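Local coordinates for N-terminal acetyltransferase-like protein (Chaetomium thermophilum, PDB 5NNP) that probably serves as the TPR-repeat auxiliary subunit of an N-terminal acetyltransferase A complex, which transfers acetyl groups to protein N termini, at residues Pro143-Arg146 with Gln147-Thr150; Ile168-Thr171 with Tyr172-Leu176; Thr183-Glu186 with His187-Leu191. All coordinates share one frame; numbering follows the deposited sequence.

Contact 1: residues Pro143-Arg146 with Gln147-Thr150; sequences PQIR and QNWT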
loop_
_atom_site.group_PDB
_atom_site.type_symbol
_atom_site.label_atom_id
_atom_site.label_comp_id
_atom_site.label_asym_id
_atom_site.label_seq_id
_atom_site.Cartn_x
_atom_site.Cartn_y
_atom_site.Cartn_z
ATOM N N PRO A 143 -35.159 2.881 3.789
ATOM C CA PRO A 143 -34.842 4.237 3.310
ATOM C C PRO A 143 -34.786 5.309 4.406
ATOM O O PRO A 143 -34.504 6.473 4.132
ATOM C CB PRO A 143 -35.994 4.537 2.350
ATOM C CG PRO A 143 -37.168 3.783 2.959
ATOM C CD PRO A 143 -36.570 2.518 3.564
ATOM N N GLN A 144 -35.073 4.940 5.642
ATOM C CA GLN A 144 -35.003 5.925 6.701
ATOM C C GLN A 144 -33.559 6.050 7.174
ATOM O O GLN A 144 -33.226 6.985 7.893
ATOM C CB GLN A 144 -35.938 5.562 7.858
ATOM C CG GLN A 144 -35.527 4.318 8.648
ATOM C CD GLN A 144 -35.742 3.007 7.891
ATOM O OE1 GLN A 144 -36.197 2.996 6.744
ATOM N NE2 GLN A 144 -35.413 1.891 8.542
ATOM N N ILE A 145 -32.700 5.130 6.738
ATOM C CA ILE A 145 -31.304 5.107 7.168
ATOM C C ILE A 145 -30.337 5.696 6.130
ATOM O O ILE A 145 -30.251 5.188 5.017
ATOM C CB ILE A 145 -30.871 3.658 7.499
ATOM C CG1 ILE A 145 -31.836 3.054 8.525
ATOM C CG2 ILE A 145 -29.443 3.631 8.024
ATOM C CD1 ILE A 145 -31.437 1.689 9.036
ATOM N N ARG A 146 -29.591 6.740 6.502
ATOM C CA ARG A 146 -28.789 7.475 5.520
ATOM C C ARG A 146 -27.733 6.613 4.832
ATOM O O ARG A 146 -27.479 6.802 3.651
ATOM C CB ARG A 146 -28.110 8.700 6.144
ATOM C CG ARG A 146 -27.292 9.505 5.134
ATOM C CD ARG A 146 -26.879 10.905 5.604
ATOM N NE ARG A 146 -26.441 11.750 4.482
ATOM C CZ ARG A 146 -26.214 13.060 4.563
ATOM N NH1 ARG A 146 -25.839 13.732 3.484
ATOM N NH2 ARG A 146 -26.363 13.711 5.713
ATOM N N GLN A 147 -27.136 5.666 5.550
ATOM C CA GLN A 147 -26.114 4.776 4.970
ATOM C C GLN A 147 -26.538 4.161 3.664
ATOM O O GLN A 147 -25.742 4.024 2.743
ATOM C CB GLN A 147 -25.779 3.620 5.894
ATOM C CG GLN A 147 -25.138 3.964 7.187
ATOM C CD GLN A 147 -24.970 2.728 8.036
ATOM O OE1 GLN A 147 -24.972 1.607 7.520
ATOM N NE2 GLN A 147 -24.848 2.919 9.346
ATOM N N ASN A 148 -27.790 3.742 3.600
ATOM C CA ASN A 148 -28.282 3.074 2.406
ATOM C C ASN A 148 -28.383 3.994 1.206
ATOM O O ASN A 148 -28.330 3.506 0.090
ATOM C CB ASN A 148 -29.637 2.430 2.676
ATOM C CG ASN A 148 -29.549 1.337 3.714
ATOM O OD1 ASN A 148 -28.543 0.641 3.797
ATOM N ND2 ASN A 148 -30.599 1.184 4.517
ATOM N N TRP A 149 -28.518 5.309 1.417
ATOM C CA TRP A 149 -28.527 6.249 0.281
ATOM C C TRP A 149 -27.112 6.419 -0.243
ATOM O O TRP A 149 -26.856 6.305 -1.453
ATOM C CB TRP A 149 -29.109 7.606 0.659
ATOM C CG TRP A 149 -30.568 7.545 0.943
ATOM C CD1 TRP A 149 -31.151 7.210 2.129
ATOM C CD2 TRP A 149 -31.647 7.835 0.034
ATOM N NE1 TRP A 149 -32.510 7.256 2.015
ATOM C CE2 TRP A 149 -32.847 7.634 0.741
ATOM C CE3 TRP A 149 -31.714 8.232 -1.315
ATOM C CZ2 TRP A 149 -34.106 7.813 0.151
ATOM C CZ3 TRP A 149 -32.959 8.406 -1.901
ATOM C CH2 TRP A 149 -34.139 8.197 -1.166
ATOM N N THR A 150 -26.200 6.689 0.686
ATOM C CA THR A 150 -24.777 6.835 0.379
ATOM C C THR A 150 -24.206 5.610 -0.339
ATOM O O THR A 150 -23.495 5.746 -1.330
ATOM C CB THR A 150 -23.984 7.082 1.654
ATOM O OG1 THR A 150 -24.509 8.244 2.282
ATOM C CG2 THR A 150 -22.485 7.275 1.354
HETATM O O HOH W 1 -26.346 10.646 1.894
#
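W149 and P143 join the first turn of helix 146-159 to the loop that leads into it. The indole NE1 of W149 donates to O of P143 at 3.0 Å, and the bond is nearly straight (175°). The oxygen sits at the ring's edge, in the indole plane. With CG anti to its own carbonyl carbon (chi1 -68°), W149 swings its ring back beside the helix start, where NE1 can meet the loop.

The backbone bonds open the helix. N148 N donates to I145 O at 3.2 Å, and R146 O takes two donors, W149 N at 2.9 Å and T150 N at 3.2 Å.

A water adds a side-chain link: it accepts from R146 NE (2.8 Å), lying in the guanidinium plane at its edge, and hydrogen-bonds T150 OG1. The extended chain of R146 passes across T150, its CG 4.2 Å from OG1, and the guanidinium is bonded farther on to H187.

Apolar contact is slight, with P143 CB standing 4.4 Å from W149 CZ2. Separately, N148 ND2, held by a hydrogen bond to R142 O, comes within 3.9 Å of I145 CB. Y172 meets the indole from helix 162-175.

Because the single N-H of the indole is spent on a loop carbonyl, the rotation of the ring is fixed by a polar bond as well as by its packing, and the inter-helix turn is tied to helix 146-159 by a side chain.

Contact 2: residues Ile168-Thr171 with Tyr172-Leu176; sequences ILTT and YEKSL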
loop_
_atom_site.group_PDB
_atom_site.type_symbol
_atom_site.label_atom_id
_atom_site.label_comp_id
_atom_site.label_asym_id
_atom_site.label_seq_id
_atom_site.Cartn_x
_atom_site.Cartn_y
_atom_site.Cartn_z
ATOM N N ILE A 168 -28.487 10.674 -6.353
ATOM C CA ILE A 168 -28.886 9.948 -5.153
ATOM C C ILE A 168 -28.472 10.738 -3.921
ATOM O O ILE A 168 -29.248 10.851 -2.969
ATOM C CB ILE A 168 -28.281 8.532 -5.115
ATOM C CG1 ILE A 168 -28.888 7.663 -6.223
ATOM C CG2 ILE A 168 -28.509 7.877 -3.773
ATOM C CD1 ILE A 168 -30.444 7.726 -6.282
ATOM N N LEU A 169 -27.270 11.322 -3.960
ATOM C CA LEU A 169 -26.764 12.128 -2.853
ATOM C C LEU A 169 -27.602 13.377 -2.644
ATOM O O LEU A 169 -27.973 13.706 -1.507
ATOM C CB LEU A 169 -25.306 12.513 -3.083
ATOM C CG LEU A 169 -24.313 11.368 -2.844
ATOM C CD1 LEU A 169 -22.911 11.715 -3.351
ATOM C CD2 LEU A 169 -24.276 11.001 -1.382
ATOM N N THR A 170 -27.908 14.074 -3.737
ATOM C CA THR A 170 -28.690 15.286 -3.623
ATOM C C THR A 170 -30.127 14.976 -3.207
ATOM O O THR A 170 -30.759 15.766 -2.496
ATOM C CB THR A 170 -28.722 16.077 -4.935
ATOM O OG1 THR A 170 -27.391 16.461 -5.308
ATOM C CG2 THR A 170 -29.606 17.325 -4.770
ATOM N N THR A 171 -30.653 13.835 -3.646
ATOM C CA THR A 171 -32.030 13.483 -3.299
ATOM C C THR A 171 -32.154 13.343 -1.790
ATOM O O THR A 171 -33.110 13.850 -1.194
ATOM C CB THR A 171 -32.495 12.190 -3.999
ATOM O OG1 THR A 171 -32.589 12.434 -5.406
ATOM C CG2 THR A 171 -33.866 11.758 -3.497
ATOM N N TYR A 172 -31.168 12.697 -1.170
ATOM C CA TYR A 172 -31.162 12.578 0.282
ATOM C C TYR A 172 -31.162 13.945 0.955
ATOM O O TYR A 172 -32.021 14.227 1.795
ATOM C CB TYR A 172 -29.970 11.765 0.798
ATOM C CG TYR A 172 -30.084 11.627 2.286
ATOM C CD1 TYR A 172 -30.893 10.654 2.836
ATOM C CD2 TYR A 172 -29.472 12.529 3.143
ATOM C CE1 TYR A 172 -31.059 10.547 4.192
ATOM C CE2 TYR A 172 -29.631 12.430 4.509
ATOM C CZ TYR A 172 -30.428 11.434 5.025
ATOM O OH TYR A 172 -30.610 11.308 6.381
ATOM N N GLU A 173 -30.205 14.790 0.581
ATOM C CA GLU A 173 -30.093 16.128 1.154
ATOM C C GLU A 173 -31.391 16.908 1.053
ATOM O O GLU A 173 -31.720 17.718 1.913
ATOM C CB GLU A 173 -28.994 16.927 0.466
ATOM C CG GLU A 173 -27.582 16.416 0.669
ATOM C CD GLU A 173 -26.568 17.317 -0.001
ATOM O OE1 GLU A 173 -25.575 16.808 -0.560
ATOM O OE2 GLU A 173 -26.770 18.547 0.023
ATOM N N LYS A 174 -32.134 16.664 -0.015
ATOM C CA LYS A 174 -33.370 17.393 -0.236
ATOM C C LYS A 174 -34.491 16.871 0.659
ATOM O O LYS A 174 -35.509 17.548 0.826
ATOM C CB LYS A 174 -33.777 17.323 -1.715
ATOM C CG LYS A 174 -33.065 18.337 -2.616
ATOM C CD LYS A 174 -33.667 18.335 -4.020
ATOM C CE LYS A 174 -32.872 19.211 -4.991
ATOM N NZ LYS A 174 -33.484 19.118 -6.356
ATOM N N SER A 175 -34.317 15.680 1.243
ATOM C CA SER A 175 -35.346 15.196 2.170
ATOM C C SER A 175 -35.201 15.813 3.563
ATOM O O SER A 175 -36.157 15.836 4.341
ATOM C CB SER A 175 -35.333 13.676 2.274
ATOM O OG SER A 175 -34.051 13.197 2.624
ATOM N N LEU A 176 -34.017 16.329 3.870
ATOM C CA LEU A 176 -33.774 16.921 5.182
ATOM C C LEU A 176 -34.666 18.118 5.434
ATOM O O LEU A 176 -34.618 19.095 4.694
ATOM C CB LEU A 176 -32.316 17.340 5.335
ATOM C CG LEU A 176 -31.373 16.151 5.305
ATOM C CD1 LEU A 176 -29.942 16.605 5.509
ATOM C CD2 LEU A 176 -31.830 15.179 6.378
#
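L169 and E173 share a nearly straight backbone bond in the closing turns of helix 162-175: E173 N donates to L169 O at 3.2 Å (174°). Y172 N makes the equivalent bond to I168 O, also at 3.2 Å, and K174 N reaches T170 O at 3.0 Å, though more bent (141°). Beyond this the regular pattern fades. T171 O receives only weak bonds from K174 N and S175 N, while S175 N turns to the nearer O of Y172 at 2.8 Å, an i to i-3 bond in keeping with a helix about to end.

Both threonine hydroxyls fold back on the preceding turn. T171 OG1 hydrogen-bonds H167 O; T170 OG1 is paired with E166 O, with K194 NZ and with a glycerol that probably came from the crystallisation liquor. These bonds place each methyl anti to its backbone N, turned to the C-terminal side, and CG2 of T170 thereby lies against CE of K174 at 3.8 Å. The lysine is extended beyond CG, and its aliphatic chain crosses the threonine while its amine continues outward. E173 follows a similar course close to the backbone, its CG 3.5 Å from L169 O; its carboxylate has a long, weak ion pair with K194.

The segment lies between its two neighbours in the alpha-helical repeat array. I168 packs on L152 and Y156 of helix 146-159, and Y172 on R146. L169 reaches both neighbours, A153 on that helix and Y193 and I197 on helix 185-200, where E173 meets L191.

Contact 3: residues Thr183-Glu186 with His187-Leu191; sequences TDLE and HSEAL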
loop_
_atom_site.group_PDB
_atom_site.type_symbol
_atom_site.label_atom_id
_atom_site.label_comp_id
_atom_site.label_asym_id
_atom_site.label_seq_id
_atom_site.Cartn_x
_atom_site.Cartn_y
_atom_site.Cartn_z
ATOM N N THR A 183 -21.490 19.836 13.449
ATOM C CA THR A 183 -20.820 18.772 14.201
ATOM C C THR A 183 -21.084 17.367 13.643
ATOM O O THR A 183 -20.396 16.415 13.986
ATOM C CB THR A 183 -21.266 18.767 15.646
ATOM O OG1 THR A 183 -22.689 18.604 15.683
ATOM C CG2 THR A 183 -20.883 20.066 16.332
ATOM N N ASP A 184 -22.104 17.242 12.802
ATOM C CA ASP A 184 -22.454 15.985 12.151
ATOM C C ASP A 184 -21.363 15.595 11.158
ATOM O O ASP A 184 -21.326 16.107 10.043
ATOM C CB ASP A 184 -23.813 16.136 11.445
ATOM C CG ASP A 184 -24.337 14.841 10.855
ATOM O OD1 ASP A 184 -23.549 13.932 10.545
ATOM O OD2 ASP A 184 -25.565 14.734 10.676
ATOM N N LEU A 185 -20.489 14.676 11.554
ATOM C CA LEU A 185 -19.381 14.267 10.695
ATOM C C LEU A 185 -19.854 13.498 9.463
ATOM O O LEU A 185 -19.265 13.617 8.393
ATOM C CB LEU A 185 -18.379 13.418 11.474
ATOM C CG LEU A 185 -17.124 13.059 10.676
ATOM C CD1 LEU A 185 -16.422 14.319 10.252
ATOM C CD2 LEU A 185 -16.195 12.188 11.473
ATOM N N GLU A 186 -20.914 12.709 9.617
ATOM C CA GLU A 186 -21.478 11.968 8.496
ATOM C C GLU A 186 -21.956 12.925 7.393
ATOM O O GLU A 186 -21.642 12.749 6.212
ATOM C CB GLU A 186 -22.633 11.080 8.968
ATOM C CG GLU A 186 -23.214 10.175 7.888
ATOM C CD GLU A 186 -24.466 9.454 8.352
ATOM O OE1 GLU A 186 -25.376 10.121 8.892
ATOM O OE2 GLU A 186 -24.546 8.218 8.189
ATOM N N HIS A 187 -22.703 13.948 7.788
ATOM C CA HIS A 187 -23.180 14.936 6.831
ATOM C C HIS A 187 -22.018 15.696 6.199
ATOM O O HIS A 187 -22.009 15.915 4.991
ATOM C CB HIS A 187 -24.156 15.902 7.494
ATOM C CG HIS A 187 -24.752 16.893 6.550
ATOM N ND1 HIS A 187 -25.620 16.530 5.542
ATOM C CD2 HIS A 187 -24.597 18.234 6.450
ATOM C CE1 HIS A 187 -25.973 17.606 4.864
ATOM N NE2 HIS A 187 -25.366 18.654 5.394
ATOM N N SER A 188 -21.031 16.072 7.006
ATOM C CA SER A 188 -19.836 16.762 6.502
ATOM C C SER A 188 -19.091 15.955 5.433
ATOM O O SER A 188 -18.772 16.467 4.357
ATOM C CB SER A 188 -18.886 17.081 7.652
ATOM O OG SER A 188 -17.660 17.590 7.162
ATOM N N GLU A 189 -18.818 14.695 5.747
ATOM C CA GLU A 189 -18.206 13.769 4.808
ATOM C C GLU A 189 -19.052 13.537 3.564
ATOM O O GLU A 189 -18.510 13.395 2.467
ATOM C CB GLU A 189 -17.927 12.435 5.504
ATOM C CG GLU A 189 -16.727 12.503 6.439
ATOM C CD GLU A 189 -15.449 12.916 5.719
ATOM O OE1 GLU A 189 -15.103 12.282 4.701
ATOM O OE2 GLU A 189 -14.796 13.881 6.170
ATOM N N ALA A 190 -20.377 13.512 3.734
ATOM C CA ALA A 190 -21.270 13.320 2.603
ATOM C C ALA A 190 -21.211 14.505 1.647
ATOM O O ALA A 190 -21.300 14.323 0.438
ATOM C CB ALA A 190 -22.692 13.088 3.069
ATOM N N LEU A 191 -21.070 15.716 2.187
ATOM C CA LEU A 191 -20.930 16.909 1.353
ATOM C C LEU A 191 -19.626 16.870 0.542
ATOM O O LEU A 191 -19.622 17.156 -0.658
ATOM C CB LEU A 191 -20.981 18.167 2.206
ATOM C CG LEU A 191 -22.342 18.530 2.810
ATOM C CD1 LEU A 191 -22.175 19.519 3.941
ATOM C CD2 LEU A 191 -23.299 19.085 1.757
#
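D184 caps the N-terminal end of helix 185-200 through H187, a local contact at the point where the loop after helix 162-175 becomes helical again. Its OD1 accepts from H187 N at 2.9 Å and 170°, the amide meeting the oxygen from above the carboxylate plane. Setting CG anti to the backbone N (chi1 -174°) brings D184 CG to 3.5 Å from H187 CB. The two side chains cross at about a right angle.

This is an N-cap, and a negative charge so placed would probably be stabilised by the helix end. With an alanine in place of D184, the H187 amide would probably be left without its side-chain acceptor and the first turn would be likely to fray. Main-chain bonds take over at once: S188 N to D184 O at 3.1 Å, then E189 N to L185 O and A190 N to E186 O, both 2.9 Å.

Side-chain packing follows the same turn. E189 holds CG anti to its carbonyl carbon (chi1 -75°), 4.2 Å from L185 CD1, and a bend at chi2 then turns its carboxylate, which forms a salt bridge with R538. S188 OG bonds to the amide of L219, and L185 packs against an aromatic side chain of another protein in the assembly.

How the contacts relate
The three contacts lie on or at the start of three successive helices of the repeat array, 146-159, 162-175 and 185-200. The centres of contacts 1 and 2 are about 10 Å apart. Those of contacts 1 and 3 are about 14 Å apart, and those of contacts 2 and 3 about 13 Å. R146 serves all three: its guanidinium passes Y172 of contact 2 and ends at contact 3, where NH2 lies 2.9 Å from H187 ND1, a probable hydrogen bond. W149 CD1 packs 3.5 Å from Y172 CD1, the rings inclined at about 55°. Between contacts 2 and 3 the touch is lighter, with E173 OE2 3.9 Å from L191 CD2. Glycerol bound about 3 Å from T170 and from E189 probably reflects the crystallisation liquor.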